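Local coordinates for glycosyl hydrolase family 2, TIM barrel domain protein (PDB 6DXU) that probably hydrolyses beta-D-glucuronides as a family 2 glycoside hydrolase of a human gut bacterium, at residues M637-G651 with V717-W730. Numbering follows the deposited sequence.
Sequences MIHIYGHTWPVRWGG and VSDVIRQEYQTAKW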
loop_
_atom_site.group_PDB
_atom_site.type_symbol
_atom_site.label_atom_id
_atom_site.label_comp_id
_atom_site.label_asym_id
_atom_site.label_seq_id
_atom_site.Cartn_x
_atom_site.Cartn_y
_atom_site.Cartn_z
ATOM N N MET D 637 -21.611 52.282 34.163
ATOM C CA MET D 637 -22.549 51.986 33.094
ATOM C C MET D 637 -23.924 51.795 33.708
ATOM O O MET D 637 -24.065 51.592 34.918
ATOM C CB MET D 637 -22.138 50.732 32.289
ATOM C CG MET D 637 -21.921 49.468 33.119
ATOM S SD MET D 637 -23.408 48.630 33.747
ATOM C CE MET D 637 -24.259 48.083 32.255
ATOM N N ILE D 638 -24.938 51.838 32.855
ATOM C CA ILE D 638 -26.314 51.700 33.313
ATOM C C ILE D 638 -27.168 51.264 32.136
ATOM O O ILE D 638 -27.059 51.816 31.034
ATOM C CB ILE D 638 -26.821 53.022 33.943
ATOM C CG1 ILE D 638 -28.238 52.859 34.506
ATOM C CG2 ILE D 638 -26.739 54.174 32.943
ATOM C CD1 ILE D 638 -28.652 54.054 35.423
ATOM N N HIS D 639 -28.014 50.263 32.346
ATOM C CA HIS D 639 -28.776 49.671 31.246
ATOM C C HIS D 639 -30.154 49.285 31.746
ATOM O O HIS D 639 -30.283 48.350 32.544
ATOM C CB HIS D 639 -28.068 48.444 30.661
ATOM C CG HIS D 639 -28.812 47.813 29.521
ATOM N ND1 HIS D 639 -28.638 48.208 28.213
ATOM C CD2 HIS D 639 -29.744 46.829 29.496
ATOM C CE1 HIS D 639 -29.428 47.493 27.430
ATOM N NE2 HIS D 639 -30.111 46.651 28.185
ATOM N N ILE D 640 -31.180 49.998 31.281
ATOM C CA ILE D 640 -32.554 49.571 31.520
ATOM C C ILE D 640 -32.846 48.343 30.673
ATOM O O ILE D 640 -32.640 48.360 29.450
ATOM C CB ILE D 640 -33.547 50.690 31.164
ATOM C CG1 ILE D 640 -33.227 51.996 31.913
ATOM C CG2 ILE D 640 -34.959 50.207 31.439
ATOM C CD1 ILE D 640 -33.772 53.242 31.186
ATOM N N TYR D 641 -33.360 47.283 31.303
ATOM C CA TYR D 641 -33.739 46.106 30.530
ATOM C C TYR D 641 -34.878 46.467 29.587
ATOM O O TYR D 641 -35.862 47.093 29.996
ATOM C CB TYR D 641 -34.145 44.937 31.442
ATOM C CG TYR D 641 -34.695 43.751 30.670
ATOM C CD1 TYR D 641 -33.848 42.769 30.148
ATOM C CD2 TYR D 641 -36.062 43.621 30.444
ATOM C CE1 TYR D 641 -34.357 41.698 29.426
ATOM C CE2 TYR D 641 -36.572 42.556 29.723
ATOM C CZ TYR D 641 -35.717 41.596 29.221
ATOM O OH TYR D 641 -36.239 40.539 28.514
ATOM N N GLY D 642 -34.738 46.068 28.322
ATOM C CA GLY D 642 -35.816 46.221 27.360
ATOM C C GLY D 642 -35.497 47.135 26.195
ATOM O O GLY D 642 -36.406 47.701 25.582
ATOM N N HIS D 643 -34.214 47.287 25.861
ATOM C CA HIS D 643 -33.872 48.086 24.686
ATOM C C HIS D 643 -34.488 47.523 23.408
ATOM O O HIS D 643 -34.864 48.296 22.518
ATOM C CB HIS D 643 -32.355 48.182 24.541
ATOM C CG HIS D 643 -31.736 49.243 25.392
ATOM N ND1 HIS D 643 -31.039 50.307 24.863
ATOM C CD2 HIS D 643 -31.733 49.422 26.735
ATOM C CE1 HIS D 643 -30.614 51.086 25.843
ATOM N NE2 HIS D 643 -31.019 50.570 26.990
ATOM N N THR D 644 -34.625 46.194 23.301
ATOM C CA THR D 644 -35.211 45.557 22.123
ATOM C C THR D 644 -36.620 45.047 22.397
ATOM O O THR D 644 -37.066 44.085 21.775
ATOM C CB THR D 644 -34.347 44.395 21.616
ATOM O OG1 THR D 644 -34.216 43.392 22.642
ATOM C CG2 THR D 644 -32.965 44.895 21.204
ATOM N N TRP D 645 -37.324 45.672 23.342
ATOM C CA TRP D 645 -38.668 45.262 23.746
ATOM C C TRP D 645 -39.597 46.431 23.446
ATOM O O TRP D 645 -39.813 47.294 24.311
ATOM C CB TRP D 645 -38.698 44.899 25.227
ATOM C CG TRP D 645 -39.957 44.223 25.669
ATOM C CD1 TRP D 645 -40.983 43.819 24.885
ATOM C CD2 TRP D 645 -40.306 43.860 27.016
ATOM N NE1 TRP D 645 -41.951 43.207 25.653
ATOM C CE2 TRP D 645 -41.558 43.224 26.964
ATOM C CE3 TRP D 645 -39.665 43.994 28.255
ATOM C CZ2 TRP D 645 -42.198 42.729 28.104
ATOM C CZ3 TRP D 645 -40.304 43.511 29.388
ATOM C CH2 TRP D 645 -41.564 42.885 29.300
ATOM N N PRO D 646 -40.164 46.506 22.238
ATOM C CA PRO D 646 -40.891 47.728 21.850
ATOM C C PRO D 646 -42.276 47.865 22.473
ATOM O O PRO D 646 -42.744 48.990 22.717
ATOM C CB PRO D 646 -40.982 47.606 20.323
ATOM C CG PRO D 646 -40.923 46.153 20.053
ATOM C CD PRO D 646 -39.977 45.590 21.097
ATOM N N VAL D 647 -42.942 46.746 22.751
ATOM C CA VAL D 647 -44.321 46.764 23.230
ATOM C C VAL D 647 -44.450 45.866 24.457
ATOM O O VAL D 647 -44.335 44.636 24.349
ATOM C CB VAL D 647 -45.324 46.337 22.149
ATOM C CG1 VAL D 647 -46.737 46.675 22.614
ATOM C CG2 VAL D 647 -45.023 47.033 20.821
ATOM N N ARG D 648 -44.700 46.475 25.614
ATOM C CA ARG D 648 -45.098 45.758 26.818
ATOM C C ARG D 648 -46.620 45.608 26.874
ATOM O O ARG D 648 -47.359 46.178 26.061
ATOM C CB ARG D 648 -44.582 46.482 28.054
ATOM C CG ARG D 648 -43.070 46.435 28.193
ATOM C CD ARG D 648 -42.641 46.865 29.605
ATOM N NE ARG D 648 -42.918 45.801 30.563
ATOM C CZ ARG D 648 -42.385 45.724 31.779
ATOM N NH1 ARG D 648 -41.541 46.656 32.194
ATOM N NH2 ARG D 648 -42.692 44.698 32.568
ATOM N N TRP D 649 -47.102 44.823 27.837
ATOM C CA TRP D 649 -48.539 44.590 27.890
ATOM C C TRP D 649 -48.988 44.234 29.303
ATOM O O TRP D 649 -48.187 43.884 30.175
ATOM C CB TRP D 649 -48.974 43.503 26.893
ATOM C CG TRP D 649 -48.496 42.115 27.201
ATOM C CD1 TRP D 649 -49.132 41.186 27.966
ATOM C CD2 TRP D 649 -47.295 41.488 26.723
ATOM N NE1 TRP D 649 -48.399 40.024 28.014
ATOM C CE2 TRP D 649 -47.267 40.180 27.257
ATOM C CE3 TRP D 649 -46.242 41.906 25.901
ATOM C CZ2 TRP D 649 -46.220 39.285 27.000
ATOM C CZ3 TRP D 649 -45.203 41.009 25.637
ATOM C CH2 TRP D 649 -45.198 39.719 26.196
ATOM N N GLY D 650 -50.292 44.341 29.516
ATOM C CA GLY D 650 -50.895 44.036 30.794
ATOM C C GLY D 650 -52.146 44.870 30.984
ATOM O O GLY D 650 -52.646 45.492 30.053
ATOM N N GLY D 651 -52.632 44.893 32.224
ATOM C CA GLY D 651 -53.827 45.647 32.519
ATOM C C GLY D 651 -53.574 47.133 32.624
ATOM O O GLY D 651 -52.457 47.595 32.874
ATOM N N VAL D 717 -24.045 58.666 34.934
ATOM C CA VAL D 717 -24.366 58.087 33.637
ATOM C C VAL D 717 -25.872 57.903 33.553
ATOM O O VAL D 717 -26.556 57.731 34.563
ATOM C CB VAL D 717 -23.654 56.733 33.401
ATOM C CG1 VAL D 717 -22.148 56.942 33.207
ATOM C CG2 VAL D 717 -23.936 55.783 34.552
ATOM N N SER D 718 -26.380 57.877 32.321
ATOM C CA SER D 718 -27.811 57.786 32.089
ATOM C C SER D 718 -28.102 56.801 30.965
ATOM O O SER D 718 -27.263 56.543 30.102
ATOM C CB SER D 718 -28.408 59.158 31.724
ATOM O OG SER D 718 -28.121 60.107 32.734
ATOM N N ASP D 719 -29.326 56.267 30.988
ATOM C CA ASP D 719 -29.857 55.410 29.936
ATOM C C ASP D 719 -31.310 55.790 29.710
ATOM O O ASP D 719 -32.006 56.215 30.638
ATOM C CB ASP D 719 -29.763 53.916 30.293
ATOM C CG ASP D 719 -30.081 53.021 29.115
ATOM O OD1 ASP D 719 -29.852 53.469 27.972
ATOM O OD2 ASP D 719 -30.581 51.891 29.322
ATOM N N VAL D 720 -31.784 55.591 28.485
ATOM C CA VAL D 720 -33.150 55.945 28.113
ATOM C C VAL D 720 -33.667 54.916 27.126
ATOM O O VAL D 720 -32.972 54.567 26.165
ATOM C CB VAL D 720 -33.235 57.343 27.465
ATOM C CG1 VAL D 720 -34.676 57.669 27.106
ATOM C CG2 VAL D 720 -32.659 58.410 28.367
ATOM N N ILE D 721 -34.899 54.454 27.335
ATOM C CA ILE D 721 -35.580 53.612 26.364
ATOM C C ILE D 721 -36.996 54.141 26.191
ATOM O O ILE D 721 -37.534 54.846 27.048
ATOM C CB ILE D 721 -35.630 52.118 26.756
ATOM C CG1 ILE D 721 -36.505 51.905 27.993
ATOM C CG2 ILE D 721 -34.226 51.558 26.951
ATOM C CD1 ILE D 721 -36.809 50.440 28.274
ATOM N N ARG D 722 -37.598 53.788 25.061
ATOM C CA ARG D 722 -38.997 54.077 24.782
ATOM C C ARG D 722 -39.728 52.764 24.566
ATOM O O ARG D 722 -39.236 51.883 23.854
ATOM C CB ARG D 722 -39.138 54.987 23.558
ATOM C CG ARG D 722 -38.381 56.303 23.701
ATOM C CD ARG D 722 -38.581 57.189 22.484
ATOM N NE ARG D 722 -38.122 58.554 22.731
ATOM N N GLN D 723 -40.889 52.628 25.195
ATOM C CA GLN D 723 -41.687 51.422 25.078
ATOM C C GLN D 723 -43.158 51.777 24.981
ATOM O O GLN D 723 -43.648 52.653 25.705
ATOM C CB GLN D 723 -41.498 50.485 26.275
ATOM C CG GLN D 723 -40.113 49.910 26.421
ATOM C CD GLN D 723 -40.043 48.922 27.561
ATOM O OE1 GLN D 723 -40.184 49.300 28.725
ATOM N NE2 GLN D 723 -39.850 47.645 27.237
ATOM N N GLU D 724 -43.846 51.085 24.088
ATOM C CA GLU D 724 -45.291 51.140 24.019
ATOM C C GLU D 724 -45.893 50.170 25.026
ATOM O O GLU D 724 -45.312 49.126 25.346
ATOM C CB GLU D 724 -45.770 50.791 22.613
ATOM C CG GLU D 724 -47.178 51.262 22.319
ATOM C CD GLU D 724 -47.671 50.807 20.964
ATOM O OE1 GLU D 724 -46.829 50.571 20.072
ATOM O OE2 GLU D 724 -48.901 50.675 20.800
ATOM N N TYR D 725 -47.082 50.507 25.513
ATOM C CA TYR D 725 -47.806 49.651 26.441
ATOM C C TYR D 725 -49.178 49.355 25.857
ATOM O O TYR D 725 -49.928 50.279 25.517
ATOM C CB TYR D 725 -47.917 50.310 27.822
ATOM C CG TYR D 725 -48.493 49.409 28.899
ATOM C CD1 TYR D 725 -47.830 48.246 29.295
ATOM C CD2 TYR D 725 -49.686 49.735 29.537
ATOM C CE1 TYR D 725 -48.361 47.419 30.277
ATOM C CE2 TYR D 725 -50.219 48.917 30.517
ATOM C CZ TYR D 725 -49.549 47.762 30.888
ATOM O OH TYR D 725 -50.073 46.952 31.875
ATOM N N GLN D 726 -49.505 48.072 25.744
ATOM C CA GLN D 726 -50.741 47.630 25.117
ATOM C C GLN D 726 -51.619 46.974 26.168
ATOM O O GLN D 726 -51.183 46.046 26.850
ATOM C CB GLN D 726 -50.462 46.648 23.973
ATOM C CG GLN D 726 -51.717 46.012 23.379
ATOM C CD GLN D 726 -51.415 45.151 22.158
ATOM O OE1 GLN D 726 -50.646 45.553 21.278
ATOM N NE2 GLN D 726 -52.027 43.971 22.095
ATOM N N THR D 727 -52.853 47.464 26.303
ATOM C CA THR D 727 -53.803 46.844 27.217
ATOM C C THR D 727 -54.777 45.900 26.521
ATOM O O THR D 727 -55.404 45.081 27.196
ATOM C CB THR D 727 -54.592 47.918 27.986
ATOM O OG1 THR D 727 -55.213 48.821 27.064
ATOM C CG2 THR D 727 -53.649 48.716 28.885
ATOM N N ALA D 728 -54.921 45.987 25.199
ATOM C CA ALA D 728 -55.823 45.090 24.480
ATOM C C ALA D 728 -55.304 43.655 24.495
ATOM O O ALA D 728 -54.114 43.409 24.274
ATOM C CB ALA D 728 -55.991 45.564 23.039
ATOM N N LYS D 729 -56.192 42.703 24.770
ATOM C CA LYS D 729 -55.850 41.292 24.682
ATOM C C LYS D 729 -56.049 40.798 23.253
ATOM O O LYS D 729 -56.874 41.324 22.508
ATOM C CB LYS D 729 -56.686 40.461 25.661
ATOM C CG LYS D 729 -56.353 40.732 27.133
ATOM C CD LYS D 729 -56.978 39.696 28.064
ATOM C CE LYS D 729 -56.470 39.857 29.494
ATOM N NZ LYS D 729 -54.978 39.878 29.547
ATOM N N TRP D 730 -55.291 39.770 22.878
ATOM C CA TRP D 730 -55.301 39.268 21.511
ATOM C C TRP D 730 -55.812 37.837 21.450
ATOM O O TRP D 730 -55.649 37.054 22.388
ATOM C CB TRP D 730 -53.896 39.330 20.878
ATOM C CG TRP D 730 -52.830 38.642 21.698
ATOM C CD1 TRP D 730 -52.404 37.339 21.585
ATOM C CD2 TRP D 730 -52.078 39.216 22.771
ATOM N NE1 TRP D 730 -51.422 37.083 22.511
ATOM C CE2 TRP D 730 -51.206 38.216 23.253
ATOM C CE3 TRP D 730 -52.053 40.481 23.369
ATOM C CZ2 TRP D 730 -50.321 38.446 24.304
ATOM C CZ3 TRP D 730 -51.172 40.709 24.411
ATOM C CH2 TRP D 730 -50.320 39.693 24.871
HETATM O O HOH W 1 -38.524 47.061 30.192
HETATM O O HOH W 2 -37.336 49.795 23.916
#
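The His-643 ring has Ile-721 CG2 over one face, a CH-pi contact 3.5 Å from the ring centroid. At its edge sits the carboxylate of Asp-719, nearly coplanar with the ring. Asp-719 OD2 accepts a hydrogen bond from His-643 NE2 through its syn lone pair at 2.7 Å, and the bond is almost straight (169°). The anti lone pair of the same oxygen accepts Ile-640 N at 2.8 Å. CG of Asp-719 is anti to the backbone N (chi1 -170°), which turns the carboxylate to strand 638-640. With an alanine here, Ile-640 N and His-643 NE2 would probably lose their shared acceptor, and the imidazole would be less fixed in rotation. Further on, the Trp-649 indole has Trp-730 CH2 over one face in a T-shaped pair, planes at 85°. Strands 638-640 and 717-726 lie in the two facing sheets of a beta-sandwich, whereas 647-649 joins the sheet of 717-726. Ile-638 CG2 meets Val-717 CG2 between the sheets at 3.6 Å. After a type I turn from Gly-642 to Trp-645, edge strand 647-649 pairs in parallel with strand 717-726: Glu-724 N bonds to Pro-646 O, and Arg-648 N to Glu-724 O. Gln-723 NE2 reaches Trp-645 O at 2.9 Å, while its OE1 bonds to Tyr-697. Arg-648 CG packs over one face of Trp-645, and the Arg-648 guanidinium forms a salt bridge with Glu-526. Tyr-725 OH donates to Gly-651 O at 2.7 Å.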